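Local coordinates for putative integron gene cassette protein (Uncultured bacterium, PDB 3GHJ), which is of unknown function but belongs to the glyoxalase/bleomycin resistance protein/dioxygenase superfamily and is encoded by a mobile gene cassette, at residues 42-45 / 46-50; 101-104 / 105-108. The protein carries 1 engineered substitution. All coordinates share one frame; numbering follows the deposited sequence. Where two conformers were deposited one is given.

The chain runs through strand 28-36 and into helix 39-49, all but the first turn of which, together with Leu-50, forms contact 1. Three strands follow, completing the first four-stranded mixed sheet; strand 88-93 opens the second, and helix 98-107 comes next, with contact 2 over its last two turns. Each contact is a run of helical turns, so neither closes a long loop; they stand in series, without nesting or crossing. Their centres lie about 13 Å apart, and the two helix ends meet: Lys-108 NZ lies 3.1 Å from Ile-49 O, a probable hydrogen bond, and Leu-105 packs on Ile-49 and Leu-50. The two helices are thus joined at their C-terminal ends.

Contact 1. Residues 42-45 / 46-50; sequences SSQF and YTEIL
The rings of Phe-45 and Tyr-46, neighbours in sequence, meet edge to face: Phe-45 CD1 sits above the Tyr-46 ring, offset toward its rim and 3.8 Å from Tyr-46 CD1. The planes are inclined at 72° in this T-shaped pair. With CG anti to the backbone N (chi1 178°), the Phe-45 ring stands out from the helix, nearly at right angles to its axis, where Ile-49 and Leu-50 reach it from the next turn. Ile-49 CD1 approaches Phe-45 CD2 at 3.7 Å, while Ile-49 CB lies over one ring face; Leu-50 CD1 comes obliquely to Phe-45 CE1 at 3.9 Å. Val-110 and Pro-131 also touch the Phe-45 side chain.

Helix 39-49 follows strand 28-36 and lies against the mixed sheets, as in the vicinal oxygen chelate fold of the glyoxalase superfamily. Ser-42, Ser-43 and Tyr-46 all touch Leu-77 of strand 73-79, and the Tyr-46 hydroxyl is hydrogen-bonded to Asp-130.

Among the backbone bonds, Tyr-46 N to Ser-42 O is nearly straight, with an N-H...O angle of 172°, and the same carbonyl oxygen lies at the edge of the tyrosine ring. Ser-43 O is gripped twice by Thr-47, from opposite faces of the carbonyl plane: by N at 2.9 Å and by OG1 at 2.8 Å. The Thr-47 hydroxyl sits between its own N and carbonyl carbon, turned back on the preceding turn. Farther on the helix widens into a pi-type turn, and Phe-45 O accepts both Ile-49 N at 3.0 Å and Leu-50 N at 3.1 Å. On the exposed side, Gln-44, in one of its two conformers, runs beside Glu-48.

Contact 2. Residues 101-104 / 105-108; sequences LKKA and LESK
Ala-104, Glu-106 and Leu-105 carry this contact at the C-terminal end of helix 98-107, one of the two helices in a fold with the strand order of the vicinal oxygen chelate (glyoxalase) family. Ala-104 takes part chiefly through its carbonyl, which gathers the last turn. In one of the two conformers of Ser-107, OG donates to Ala-104 O at 2.7 Å from 25° off the carbonyl plane, a chi1 of 75° bringing the hydroxyl back over the preceding turn. Lys-108 N makes a weak bond to Ala-104 O at 3.3 Å, and a shorter one to Leu-105 O. Here the chain leaves helical geometry, and the extended side chain of Lys-108 turns to helix 39-49.

Leu-105 is the buried member. Its N-H bonds to Leu-101 O at 3.0 Å, and CG rests against that same oxygen. The isobutyl group packs into the apolar layer between helix and sheet, touching Phe-128 and Phe-138, with Val-110 and Val-112 from the connecting loop.

Glu-106 stretches along the flank of the helix between two lysines. Its CG is anti to the carbonyl carbon (chi1 -73°), which leans the chain back over the previous turn, and CG passes 3.2 Å from Lys-102 O. The fully extended Lys-102 crosses it, CE coming to 3.3 Å from Glu-106 OE2; the lysine's NZ lies beyond salt-bridge range of that oxygen and is hydrogen-bonded to Gly-114 O, so the pair probably attracts without direct contact of the charges. Lys-103 crosses Glu-106 at about a right angle after a bend at chi2. A water spans this second pair, accepting from Lys-103 NZ at 2.9 Å and donating to Glu-106 OE1 at 3.0 Å.

Contact 1. Residues 42-45 / 46-50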
ATOM      1  N   SER A  42      10.893 -13.298   5.656  1.00 13.08           N
ATOM      2  CA  SER A  42      10.050 -12.452   4.819  1.00 11.60           C
ATOM      3  C   SER A  42      10.857 -11.782   3.706  1.00 11.65           C
ATOM      4  O   SER A  42      10.388 -11.698   2.570  1.00 11.64           O
ATOM      5  CB  SER A  42       9.274 -11.424   5.646  1.00 10.11           C
ATOM      6  OG  SER A  42       8.161 -12.035   6.281  1.00 11.61           O
ATOM      7  N   SER A  43      12.067 -11.326   4.012  1.00 12.04           N
ATOM      8  CA  SER A  43      12.910 -10.757   2.964  1.00 12.43           C
ATOM      9  C   SER A  43      13.134 -11.777   1.847  1.00 12.80           C
ATOM     10  O   SER A  43      13.102 -11.435   0.665  1.00 12.61           O
ATOM     11  CB  SER A  43      14.245 -10.277   3.530  1.00 12.68           C
ATOM     12  OG  SER A  43      14.066  -9.195   4.428  1.00 13.42           O
ATOM     13  N   GLN A  44      13.355 -13.031   2.221  0.57 13.29           N
ATOM     14  CA  GLN A  44      13.552 -14.081   1.228  0.57 14.82           C
ATOM     15  C   GLN A  44      12.323 -14.240   0.335  0.57 14.13           C
ATOM     16  O   GLN A  44      12.442 -14.396  -0.872  0.57 13.99           O
ATOM     17  CB  GLN A  44      13.905 -15.403   1.915  0.57 18.63           C
ATOM     18  CG  GLN A  44      15.267 -15.379   2.586  0.57 24.14           C
ATOM     19  CD  GLN A  44      15.523 -16.602   3.445  0.57 29.49           C
ATOM     20  OE1 GLN A  44      14.641 -17.439   3.636  0.57 31.57           O
ATOM     21  NE2 GLN A  44      16.737 -16.710   3.971  0.57 31.23           N
ATOM     22  N   PHE A  45      11.138 -14.188   0.930  1.00 13.16           N
ATOM     23  CA  PHE A  45       9.908 -14.311   0.159  1.00 10.98           C
ATOM     24  C   PHE A  45       9.746 -13.140  -0.819  1.00 10.91           C
ATOM     25  O   PHE A  45       9.501 -13.333  -2.008  1.00 10.42           O
ATOM     26  CB  PHE A  45       8.702 -14.388   1.096  1.00 11.10           C
ATOM     27  CG  PHE A  45       7.373 -14.466   0.392  1.00 11.13           C
ATOM     28  CD1 PHE A  45       6.683 -13.306   0.032  1.00 11.23           C
ATOM     29  CD2 PHE A  45       6.800 -15.699   0.104  1.00 11.56           C
ATOM     30  CE1 PHE A  45       5.458 -13.381  -0.613  1.00 12.09           C
ATOM     31  CE2 PHE A  45       5.575 -15.780  -0.533  1.00 11.89           C
ATOM     32  CZ  PHE A  45       4.899 -14.622  -0.885  1.00 12.96           C
ATOM     33  N   TYR A  46       9.877 -11.921  -0.311  1.00 10.61           N
ATOM     34  CA  TYR A  46       9.648 -10.748  -1.149  1.00  9.69           C
ATOM     35  C   TYR A  46      10.693 -10.570  -2.252  1.00 10.86           C
ATOM     36  O   TYR A  46      10.382 -10.066  -3.324  1.00 11.85           O
ATOM     37  CB  TYR A  46       9.502  -9.483  -0.281  1.00  9.13           C
ATOM     38  CG  TYR A  46       8.144  -9.399   0.400  1.00  8.40           C
ATOM     39  CD1 TYR A  46       7.897 -10.049   1.606  1.00  8.66           C
ATOM     40  CD2 TYR A  46       7.094  -8.709  -0.192  1.00  8.97           C
ATOM     41  CE1 TYR A  46       6.643  -9.994   2.219  1.00  8.66           C
ATOM     42  CE2 TYR A  46       5.842  -8.651   0.411  1.00  8.89           C
ATOM     43  CZ  TYR A  46       5.625  -9.291   1.608  1.00  8.37           C
ATOM     44  OH  TYR A  46       4.378  -9.227   2.193  1.00  8.70           O
ATOM     45  N   THR A  47      11.925 -11.007  -2.001  1.00 10.59           N
ATOM     46  CA  THR A  47      12.959 -10.892  -3.025  1.00 12.66           C
ATOM     47  C   THR A  47      12.995 -12.107  -3.962  1.00 15.18           C
ATOM     48  O   THR A  47      13.052 -11.955  -5.177  1.00 18.41           O
ATOM     49  CB  THR A  47      14.356 -10.663  -2.411  1.00 13.53           C
ATOM     50  OG1 THR A  47      14.709 -11.772  -1.571  1.00 16.44           O
ATOM     51  CG2 THR A  47      14.394  -9.384  -1.595  1.00 13.32           C
ATOM     52  N   GLU A  48      12.931 -13.308  -3.405  1.00 14.29           N
ATOM     53  CA  GLU A  48      13.130 -14.502  -4.228  1.00 15.88           C
ATOM     54  C   GLU A  48      11.857 -14.965  -4.921  1.00 15.00           C
ATOM     55  O   GLU A  48      11.903 -15.465  -6.047  1.00 17.80           O
ATOM     56  CB  GLU A  48      13.726 -15.639  -3.394  1.00 19.75           C
ATOM     57  CG  GLU A  48      15.081 -15.297  -2.800  1.00 25.71           C
ATOM     58  CD  GLU A  48      15.634 -16.403  -1.923  1.00 31.84           C
ATOM     59  OE1 GLU A  48      15.057 -17.509  -1.927  1.00 33.66           O
ATOM     60  OE2 GLU A  48      16.645 -16.167  -1.229  1.00 34.56           O
ATOM     61  N   ILE A  49      10.717 -14.817  -4.254  1.00 14.96           N
ATOM     62  CA  ILE A  49       9.463 -15.237  -4.852  1.00 14.60           C
ATOM     63  C   ILE A  49       8.807 -14.102  -5.632  1.00 13.91           C
ATOM     64  O   ILE A  49       8.461 -14.268  -6.800  1.00 16.58           O
ATOM     65  CB  ILE A  49       8.500 -15.868  -3.823  1.00 16.06           C
ATOM     66  CG1 ILE A  49       9.116 -17.162  -3.284  1.00 18.93           C
ATOM     67  CG2 ILE A  49       7.147 -16.173  -4.463  1.00 16.83           C
ATOM     68  CD1 ILE A  49       8.170 -18.012  -2.471  1.00 21.24           C
ATOM     69  N   LEU A  50       8.662 -12.935  -5.009  1.00 11.22           N
ATOM     70  CA  LEU A  50       8.072 -11.801  -5.718  1.00 11.63           C
ATOM     71  C   LEU A  50       9.061 -11.015  -6.584  1.00 13.19           C
ATOM     72  O   LEU A  50       8.649 -10.237  -7.440  1.00 14.03           O
ATOM     73  CB  LEU A  50       7.343 -10.859  -4.750  1.00 10.49           C
ATOM     74  CG  LEU A  50       6.193 -11.502  -3.965  1.00 10.49           C
ATOM     75  CD1 LEU A  50       5.474 -10.445  -3.134  1.00 11.72           C
ATOM     76  CD2 LEU A  50       5.212 -12.206  -4.900  1.00 12.44           C
TER

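Contact 2. Residues 101-104 / 105-108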
ATOM      1  N   LEU A 101       1.497 -15.634 -13.778  1.00 10.96           N
ATOM      2  CA  LEU A 101       1.887 -15.292 -12.413  1.00 10.63           C
ATOM      3  C   LEU A 101       1.328 -16.300 -11.417  1.00 11.28           C
ATOM      4  O   LEU A 101       2.014 -16.696 -10.461  1.00 11.56           O
ATOM      5  CB  LEU A 101       1.422 -13.876 -12.067  1.00 11.91           C
ATOM      6  CG  LEU A 101       2.276 -12.773 -12.684  1.00 14.04           C
ATOM      7  CD1 LEU A 101       1.533 -11.444 -12.600  1.00 15.87           C
ATOM      8  CD2 LEU A 101       3.633 -12.692 -11.996  1.00 16.06           C
ATOM      9  N   LYS A 102       0.082 -16.712 -11.627  1.00 10.84           N
ATOM     10  CA  LYS A 102      -0.504 -17.765 -10.802  1.00 11.76           C
ATOM     11  C   LYS A 102       0.358 -19.026 -10.823  1.00 11.70           C
ATOM     12  O   LYS A 102       0.683 -19.595  -9.776  1.00 12.19           O
ATOM     13  CB  LYS A 102      -1.924 -18.085 -11.264  1.00 11.58           C
ATOM     14  CG  LYS A 102      -2.538 -19.283 -10.554  1.00 12.29           C
ATOM     15  CD  LYS A 102      -3.989 -19.440 -10.952  1.00 13.47           C
ATOM     16  CE  LYS A 102      -4.621 -20.651 -10.288  1.00 15.67           C
ATOM     17  NZ  LYS A 102      -6.021 -20.842 -10.770  1.00 16.93           N
ATOM     18  N   LYS A 103       0.742 -19.447 -12.026  1.00 12.00           N
ATOM     19  CA  LYS A 103       1.550 -20.644 -12.185  1.00 13.63           C
ATOM     20  C   LYS A 103       2.929 -20.488 -11.552  1.00 13.78           C
ATOM     21  O   LYS A 103       3.446 -21.416 -10.924  1.00 14.88           O
ATOM     22  CB  LYS A 103       1.675 -20.980 -13.676  1.00 16.19           C
ATOM     23  CG  LYS A 103       2.239 -22.372 -13.952  1.00 19.20           C
ATOM     24  CD  LYS A 103       1.223 -23.440 -13.573  1.00 22.81           C
ATOM     25  CE  LYS A 103       1.687 -24.831 -13.967  1.00 27.27           C
ATOM     26  NZ  LYS A 103       0.675 -25.857 -13.596  1.00 29.98           N
ATOM     27  N   ALA A 104       3.532 -19.316 -11.716  1.00 12.58           N
ATOM     28  CA  ALA A 104       4.855 -19.078 -11.155  1.00 12.87           C
ATOM     29  C   ALA A 104       4.817 -19.170  -9.632  1.00 12.38           C
ATOM     30  O   ALA A 104       5.676 -19.798  -9.020  1.00 14.41           O
ATOM     31  CB  ALA A 104       5.381 -17.728 -11.586  1.00 12.53           C
ATOM     32  N   LEU A 105       3.823 -18.536  -9.020  1.00 12.07           N
ATOM     33  CA  LEU A 105       3.680 -18.624  -7.572  1.00 12.86           C
ATOM     34  C   LEU A 105       3.483 -20.073  -7.134  1.00 12.86           C
ATOM     35  O   LEU A 105       4.133 -20.539  -6.190  1.00 13.87           O
ATOM     36  CB  LEU A 105       2.516 -17.753  -7.082  1.00 13.61           C
ATOM     37  CG  LEU A 105       2.712 -16.235  -7.096  1.00 17.35           C
ATOM     38  CD1 LEU A 105       1.407 -15.552  -6.727  1.00 17.84           C
ATOM     39  CD2 LEU A 105       3.812 -15.827  -6.138  1.00 18.95           C
ATOM     40  N   GLU A 106       2.595 -20.781  -7.825  1.00 13.04           N
ATOM     41  CA  GLU A 106       2.305 -22.170  -7.482  1.00 14.14           C
ATOM     42  C   GLU A 106       3.570 -23.018  -7.571  1.00 15.36           C
ATOM     43  O   GLU A 106       3.796 -23.895  -6.731  1.00 16.81           O
ATOM     44  CB  GLU A 106       1.201 -22.723  -8.382  1.00 14.72           C
ATOM     45  CG  GLU A 106      -0.183 -22.180  -8.060  1.00 16.17           C
ATOM     46  CD  GLU A 106      -1.223 -22.559  -9.095  1.00 18.45           C
ATOM     47  OE1 GLU A 106      -0.836 -22.822 -10.259  1.00 19.61           O
ATOM     48  OE2 GLU A 106      -2.421 -22.581  -8.751  1.00 20.21           O
ATOM     49  N   SER A 107       4.397 -22.752  -8.575  0.65 15.55           N
ATOM     50  CA  SER A 107       5.620 -23.532  -8.761  0.65 17.16           C
ATOM     51  C   SER A 107       6.588 -23.333  -7.597  0.65 18.37           C
ATOM     52  O   SER A 107       7.405 -24.210  -7.299  0.65 18.11           O
ATOM     53  CB  SER A 107       6.298 -23.183 -10.089  0.65 17.41           C
ATOM     54  OG  SER A 107       6.944 -21.928 -10.019  0.65 17.91           O
ATOM     55  N   LYS A 108       6.481 -22.184  -6.934  1.00 18.81           N
ATOM     56  CA  LYS A 108       7.373 -21.846  -5.831  1.00 20.27           C
ATOM     57  C   LYS A 108       6.742 -22.218  -4.491  1.00 19.35           C
ATOM     58  O   LYS A 108       7.251 -21.833  -3.439  1.00 20.73           O
ATOM     59  CB  LYS A 108       7.727 -20.356  -5.864  1.00 24.67           C
ATOM     60  CG  LYS A 108       8.629 -19.962  -7.029  1.00 31.06           C
ATOM     61  CD  LYS A 108       8.812 -18.451  -7.107  1.00 37.82           C
ATOM     62  CE  LYS A 108       9.676 -18.052  -8.300  1.00 42.38           C
ATOM     63  NZ  LYS A 108       9.865 -16.571  -8.408  1.00 45.71           N
TER
HETATM   64  O   HOH W   1       0.387 -25.504 -10.728  1.00 34.91           O